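Local coordinates for protein eukaryotic translation initiation factor 4 gamma 5 (Trypanosoma cruzi, PDB 6OZU) that probably acts as a translation initiation scaffold, its all-helical MIF4G domain being of the kind that in related eIF4G proteins binds the RNA helicase eIF4A, at residues A[13-18]-A[48-53]; A[25-30]-A[70-75]. All coordinates share one frame; numbering follows the deposited sequence.

Contact 1 (A[13-18]-A[48-53])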
loop_
_atom_site.group_PDB
_atom_site.type_symbol
_atom_site.label_atom_id
_atom_site.label_comp_id
_atom_site.label_asym_id
_atom_site.label_seq_id
_atom_site.Cartn_x
_atom_site.Cartn_y
_atom_site.Cartn_z
ATOM N N GLY A 13 10.995 19.031 -3.444
ATOM C CA GLY A 13 11.643 19.299 -4.723
ATOM C C GLY A 13 11.928 18.017 -5.482
ATOM O O GLY A 13 11.466 17.863 -6.608
ATOM N N ILE A 14 12.621 17.059 -4.833
ATOM C CA ILE A 14 12.963 15.742 -5.385
ATOM C C ILE A 14 11.704 14.989 -5.852
ATOM O O ILE A 14 11.697 14.459 -6.963
ATOM C CB ILE A 14 13.833 14.922 -4.373
ATOM C CG1 ILE A 14 15.202 15.605 -4.148
ATOM C CG2 ILE A 14 14.008 13.451 -4.819
ATOM C CD1 ILE A 14 15.914 15.238 -2.863
ATOM N N LEU A 15 10.638 14.965 -5.017
ATOM C CA LEU A 15 9.362 14.285 -5.320
ATOM C C LEU A 15 8.666 14.918 -6.536
ATOM O O LEU A 15 7.989 14.229 -7.303
ATOM C CB LEU A 15 8.419 14.277 -4.099
ATOM C CG LEU A 15 8.879 13.526 -2.843
ATOM C CD1 LEU A 15 8.071 13.943 -1.644
ATOM C CD2 LEU A 15 8.809 12.024 -3.022
ATOM N N GLY A 16 8.861 16.218 -6.699
ATOM C CA GLY A 16 8.350 16.964 -7.835
ATOM C C GLY A 16 9.026 16.539 -9.129
ATOM O O GLY A 16 8.357 15.992 -10.015
ATOM N N ARG A 17 10.373 16.739 -9.233
ATOM C CA ARG A 17 11.150 16.393 -10.437
ATOM C C ARG A 17 11.303 14.880 -10.730
ATOM O O ARG A 17 11.776 14.549 -11.810
ATOM C CB ARG A 17 12.546 17.073 -10.498
ATOM C CG ARG A 17 13.229 17.428 -9.194
ATOM C CD ARG A 17 14.398 18.386 -9.400
ATOM N NE ARG A 17 15.244 18.492 -8.202
ATOM C CZ ARG A 17 15.279 19.543 -7.385
ATOM N NH1 ARG A 17 16.072 19.537 -6.322
ATOM N NH2 ARG A 17 14.525 20.607 -7.627
ATOM N N VAL A 18 10.879 13.972 -9.840
ATOM C CA VAL A 18 11.078 12.538 -10.066
ATOM C C VAL A 18 10.132 11.976 -11.171
ATOM O O VAL A 18 8.925 12.249 -11.209
ATOM C CB VAL A 18 11.084 11.686 -8.753
ATOM C CG1 VAL A 18 9.684 11.465 -8.186
ATOM C CG2 VAL A 18 11.814 10.364 -8.951
ATOM N N GLN A 48 6.670 11.401 6.570
ATOM C CA GLN A 48 5.304 11.943 6.565
ATOM C C GLN A 48 4.998 12.618 5.212
ATOM O O GLN A 48 3.939 12.375 4.641
ATOM C CB GLN A 48 5.113 12.926 7.747
ATOM C CG GLN A 48 3.706 13.534 7.880
ATOM C CD GLN A 48 2.856 12.905 8.969
ATOM O OE1 GLN A 48 3.278 12.753 10.124
ATOM N NE2 GLN A 48 1.622 12.546 8.628
ATOM N N VAL A 49 5.946 13.416 4.687
ATOM C CA VAL A 49 5.843 14.128 3.408
ATOM C C VAL A 49 5.642 13.160 2.240
ATOM O O VAL A 49 4.699 13.330 1.462
ATOM C CB VAL A 49 7.046 15.105 3.200
ATOM C CG1 VAL A 49 7.228 15.503 1.731
ATOM C CG2 VAL A 49 6.879 16.338 4.060
ATOM N N ILE A 50 6.515 12.144 2.127
ATOM C CA ILE A 50 6.436 11.151 1.055
ATOM C C ILE A 50 5.111 10.366 1.151
ATOM O O ILE A 50 4.436 10.193 0.130
ATOM C CB ILE A 50 7.700 10.232 1.036
ATOM C CG1 ILE A 50 9.010 11.068 0.904
ATOM C CG2 ILE A 50 7.589 9.162 -0.069
ATOM C CD1 ILE A 50 10.293 10.367 1.232
ATOM N N PHE A 51 4.715 9.944 2.379
ATOM C CA PHE A 51 3.481 9.190 2.615
ATOM C C PHE A 51 2.191 9.995 2.283
ATOM O O PHE A 51 1.235 9.401 1.777
ATOM C CB PHE A 51 3.454 8.604 4.028
ATOM C CG PHE A 51 4.065 7.220 4.142
ATOM C CD1 PHE A 51 5.403 7.001 3.829
ATOM C CD2 PHE A 51 3.314 6.148 4.610
ATOM C CE1 PHE A 51 5.959 5.723 3.925
ATOM C CE2 PHE A 51 3.881 4.876 4.733
ATOM C CZ PHE A 51 5.198 4.673 4.390
ATOM N N ASN A 52 2.196 11.336 2.505
ATOM C CA ASN A 52 1.053 12.196 2.166
ATOM C C ASN A 52 0.934 12.423 0.649
ATOM O O ASN A 52 -0.162 12.293 0.083
ATOM C CB ASN A 52 1.092 13.513 2.931
ATOM C CG ASN A 52 0.724 13.404 4.396
ATOM O OD1 ASN A 52 0.174 12.394 4.863
ATOM N ND2 ASN A 52 1.004 14.458 5.156
ATOM N N LYS A 53 2.076 12.688 -0.015
ATOM C CA LYS A 53 2.152 12.863 -1.465
ATOM C C LYS A 53 1.738 11.554 -2.176
ATOM O O LYS A 53 1.129 11.594 -3.244
ATOM C CB LYS A 53 3.579 13.336 -1.869
ATOM C CG LYS A 53 3.833 13.601 -3.370
ATOM C CD LYS A 53 3.149 14.870 -3.940
ATOM C CE LYS A 53 4.093 15.790 -4.691
ATOM N NZ LYS A 53 4.438 15.282 -6.045
#

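Contact 2 (A[25-30]-A[70-75])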
loop_
_atom_site.group_PDB
_atom_site.type_symbol
_atom_site.label_atom_id
_atom_site.label_comp_id
_atom_site.label_asym_id
_atom_site.label_seq_id
_atom_site.Cartn_x
_atom_site.Cartn_y
_atom_site.Cartn_z
ATOM N N LYS A 25 19.191 10.103 -10.779
ATOM C CA LYS A 25 19.660 11.435 -10.371
ATOM C C LYS A 25 18.929 11.850 -9.091
ATOM O O LYS A 25 19.510 12.519 -8.239
ATOM C CB LYS A 25 19.436 12.478 -11.493
ATOM C CG LYS A 25 20.116 13.822 -11.213
ATOM C CD LYS A 25 19.904 14.865 -12.304
ATOM C CE LYS A 25 20.674 16.132 -11.985
ATOM N NZ LYS A 25 20.640 17.119 -13.099
ATOM N N MET A 26 17.661 11.435 -8.958
ATOM C CA MET A 26 16.809 11.735 -7.807
ATOM C C MET A 26 17.212 10.923 -6.573
ATOM O O MET A 26 17.211 11.454 -5.453
ATOM C CB MET A 26 15.316 11.588 -8.171
ATOM C CG MET A 26 14.831 12.639 -9.178
ATOM S SD MET A 26 15.252 14.352 -8.739
ATOM C CE MET A 26 16.600 14.689 -9.900
ATOM N N LYS A 27 17.605 9.650 -6.797
ATOM C CA LYS A 27 18.116 8.739 -5.780
ATOM C C LYS A 27 19.421 9.305 -5.222
ATOM O O LYS A 27 19.610 9.288 -3.999
ATOM C CB LYS A 27 18.365 7.349 -6.377
ATOM C CG LYS A 27 17.107 6.510 -6.529
ATOM C CD LYS A 27 17.431 5.174 -7.148
ATOM C CE LYS A 27 16.240 4.275 -7.155
ATOM N NZ LYS A 27 16.382 3.214 -8.185
ATOM N N GLU A 28 20.316 9.824 -6.106
ATOM C CA GLU A 28 21.584 10.376 -5.628
ATOM C C GLU A 28 21.389 11.752 -4.970
ATOM O O GLU A 28 22.128 12.057 -4.032
ATOM C CB GLU A 28 22.708 10.361 -6.687
ATOM C CG GLU A 28 22.489 11.193 -7.939
ATOM C CD GLU A 28 23.358 10.811 -9.125
ATOM O OE1 GLU A 28 23.887 11.730 -9.795
ATOM O OE2 GLU A 28 23.506 9.595 -9.391
ATOM N N GLU A 29 20.367 12.548 -5.404
ATOM C CA GLU A 29 20.032 13.833 -4.767
ATOM C C GLU A 29 19.528 13.623 -3.323
ATOM O O GLU A 29 19.829 14.431 -2.445
ATOM C CB GLU A 29 18.990 14.606 -5.581
ATOM C CG GLU A 29 19.591 15.493 -6.653
ATOM C CD GLU A 29 18.718 16.650 -7.101
ATOM O OE1 GLU A 29 18.668 16.913 -8.324
ATOM O OE2 GLU A 29 18.096 17.303 -6.231
ATOM N N LEU A 30 18.771 12.528 -3.090
ATOM C CA LEU A 30 18.224 12.158 -1.788
ATOM C C LEU A 30 19.333 11.675 -0.855
ATOM O O LEU A 30 19.377 12.125 0.292
ATOM C CB LEU A 30 17.110 11.111 -1.941
ATOM C CG LEU A 30 16.343 10.680 -0.678
ATOM C CD1 LEU A 30 15.462 11.801 -0.138
ATOM C CD2 LEU A 30 15.473 9.490 -0.974
ATOM N N VAL A 70 12.168 5.753 -1.287
ATOM C CA VAL A 70 12.140 5.260 0.092
ATOM C C VAL A 70 13.009 3.990 0.195
ATOM O O VAL A 70 13.761 3.853 1.161
ATOM C CB VAL A 70 10.688 5.068 0.623
ATOM C CG1 VAL A 70 10.684 4.488 2.041
ATOM C CG2 VAL A 70 9.913 6.386 0.587
ATOM N N VAL A 71 12.947 3.102 -0.829
ATOM C CA VAL A 71 13.771 1.879 -0.909
ATOM C C VAL A 71 15.250 2.296 -0.969
ATOM O O VAL A 71 16.081 1.730 -0.253
ATOM C CB VAL A 71 13.390 0.967 -2.117
ATOM C CG1 VAL A 71 14.337 -0.234 -2.231
ATOM C CG2 VAL A 71 11.951 0.497 -2.013
ATOM N N SER A 72 15.547 3.315 -1.806
ATOM C CA SER A 72 16.870 3.896 -2.027
ATOM C C SER A 72 17.464 4.436 -0.711
ATOM O O SER A 72 18.632 4.175 -0.390
ATOM C CB SER A 72 16.773 5.001 -3.075
ATOM O OG SER A 72 18.019 5.638 -3.286
ATOM N N LEU A 73 16.620 5.159 0.046
ATOM C CA LEU A 73 16.918 5.785 1.323
ATOM C C LEU A 73 17.277 4.746 2.388
ATOM O O LEU A 73 18.240 4.965 3.103
ATOM C CB LEU A 73 15.717 6.662 1.736
ATOM C CG LEU A 73 15.708 7.353 3.098
ATOM C CD1 LEU A 73 16.878 8.306 3.252
ATOM C CD2 LEU A 73 14.401 8.118 3.292
ATOM N N ILE A 74 16.554 3.612 2.464
ATOM C CA ILE A 74 16.866 2.557 3.443
ATOM C C ILE A 74 17.998 1.625 2.934
ATOM O O ILE A 74 18.616 0.920 3.733
ATOM C CB ILE A 74 15.631 1.775 3.985
ATOM C CG1 ILE A 74 14.855 1.047 2.898
ATOM C CG2 ILE A 74 14.712 2.688 4.807
ATOM C CD1 ILE A 74 14.037 -0.091 3.462
ATOM N N ASN A 75 18.295 1.647 1.623
ATOM C CA ASN A 75 19.417 0.886 1.058
ATOM C C ASN A 75 20.745 1.644 1.331
ATOM O O ASN A 75 21.811 1.024 1.376
ATOM C CB ASN A 75 19.227 0.649 -0.440
ATOM C CG ASN A 75 18.313 -0.500 -0.817
ATOM O OD1 ASN A 75 18.338 -0.953 -1.958
ATOM N ND2 ASN A 75 17.470 -1.000 0.093
#

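Contact 1 (A[13-18]-A[48-53])
L15 reaches from the last turns of helix 6-17 toward helix 40-53, and every close approach across the pair involves it, through its methyls or its carbonyl O. L15 CD1 lies between V49 and I50, 3.8 Å from V49 CG1 and 4.0 Å from I50 CG1. L15 CD2 sits beside I50 alone, 4.0 Å from that same I50 CG1, so the fork of the leucine abuts the isoleucine methylene with both methyls. L15 holds CG anti to its own carbonyl carbon (chi1 -63°), which carries the isopropyl group out from the helix across the gap. The leucine and isoleucine side chains meet at about a right angle; V49 offers the branch that stands anti to its backbone N (chi1 161°).

This is the close-packed half. I50 is buried, with V11 of helix 6-17 and V70 of helix 63-76 against it, and Y66 of helix 63-76 also packs on L15. The other half is looser and more open: G16 is exposed, and the chain of the partly exposed K53, bent at chi2, chi3 and chi4, comes back toward the C-terminal end of 13-18. K53 NZ stops 3.9 Å from L15 O, too far for a hydrogen bond; the ammonium is instead hydrogen-bonded to Y66 OH, with D59 as a weak, long ion partner.

The axes of helical segments 13-17 and 48-53 approach to 11.3 Å, at 32° between their N-to-C directions, and the gap is bridged mainly by side chains, L15 foremost. Chemically, then, this is a small hydrophobic seam within the helical layers of the MIF4G domain: dispersion and the exclusion of water join the helices, and the lysine ammonium gets its polar partners from outside both segments.

Contact 2 (A[25-30]-A[70-75])
Packing between helix 23-31 and helix 63-76, two of the N-terminal helices of the MIF4G domain's all-helical fold, rests here on two small pairings, K27 with S72 and L30 with L73. The backbones come closest at the first, where the alpha carbons of K27 and S72 are only 6.3 Å apart. S72 keeps OG anti to its backbone N (chi1 177°), which brings the hydroxyl up against the base of the lysine: S72 OG is 3.5 Å from both K27 CB and K27 CG. From there the lysine chain runs on, extended, past the serine, with K27 CD 4.1 Å from S72 CB. These are van der Waals contacts with methylene groups. The charged NZ lies beyond them, in a weak, long ion pair with a bound sulfate that probably comes from the crystallisation liquor.

One turn on, L30 CD2 rests 3.9 Å from L73 CB, and the two leucine side chains cross at about a right angle. Both leucines are buried; L73 also packs on I47 of helix 40-53 and I87 of helix 82-112, so this end faces the interior. The short serine side chain is consistent with the close approach at the partly exposed end, and the leucines supply the apolar part. What joins the two segments is therefore shape and hydrophobic contact, the lysine contributing its aliphatic stem while its ammonium lies past the serine.

How the contacts relate
Contacts 1 and 2 lie side by side in the N-terminal part of the domain, their centres 12 Å apart, and each is partly buried. They use four different helices, interleaved along the chain, and several bridges tie them together. On the inner side I50 CG2 of contact 1 packs 3.7 Å from V70 CG2 of contact 2. Nearer the surface, R17 NH1 forms a 3.0 Å salt bridge with E29 OE2, beside M26, which packs on R17 and V18. Contact 1 is built on aliphatic side chains with a lysine at its open edge, whereas contact 2 splits between a buried leucine pair and a more exposed lysine-serine pair.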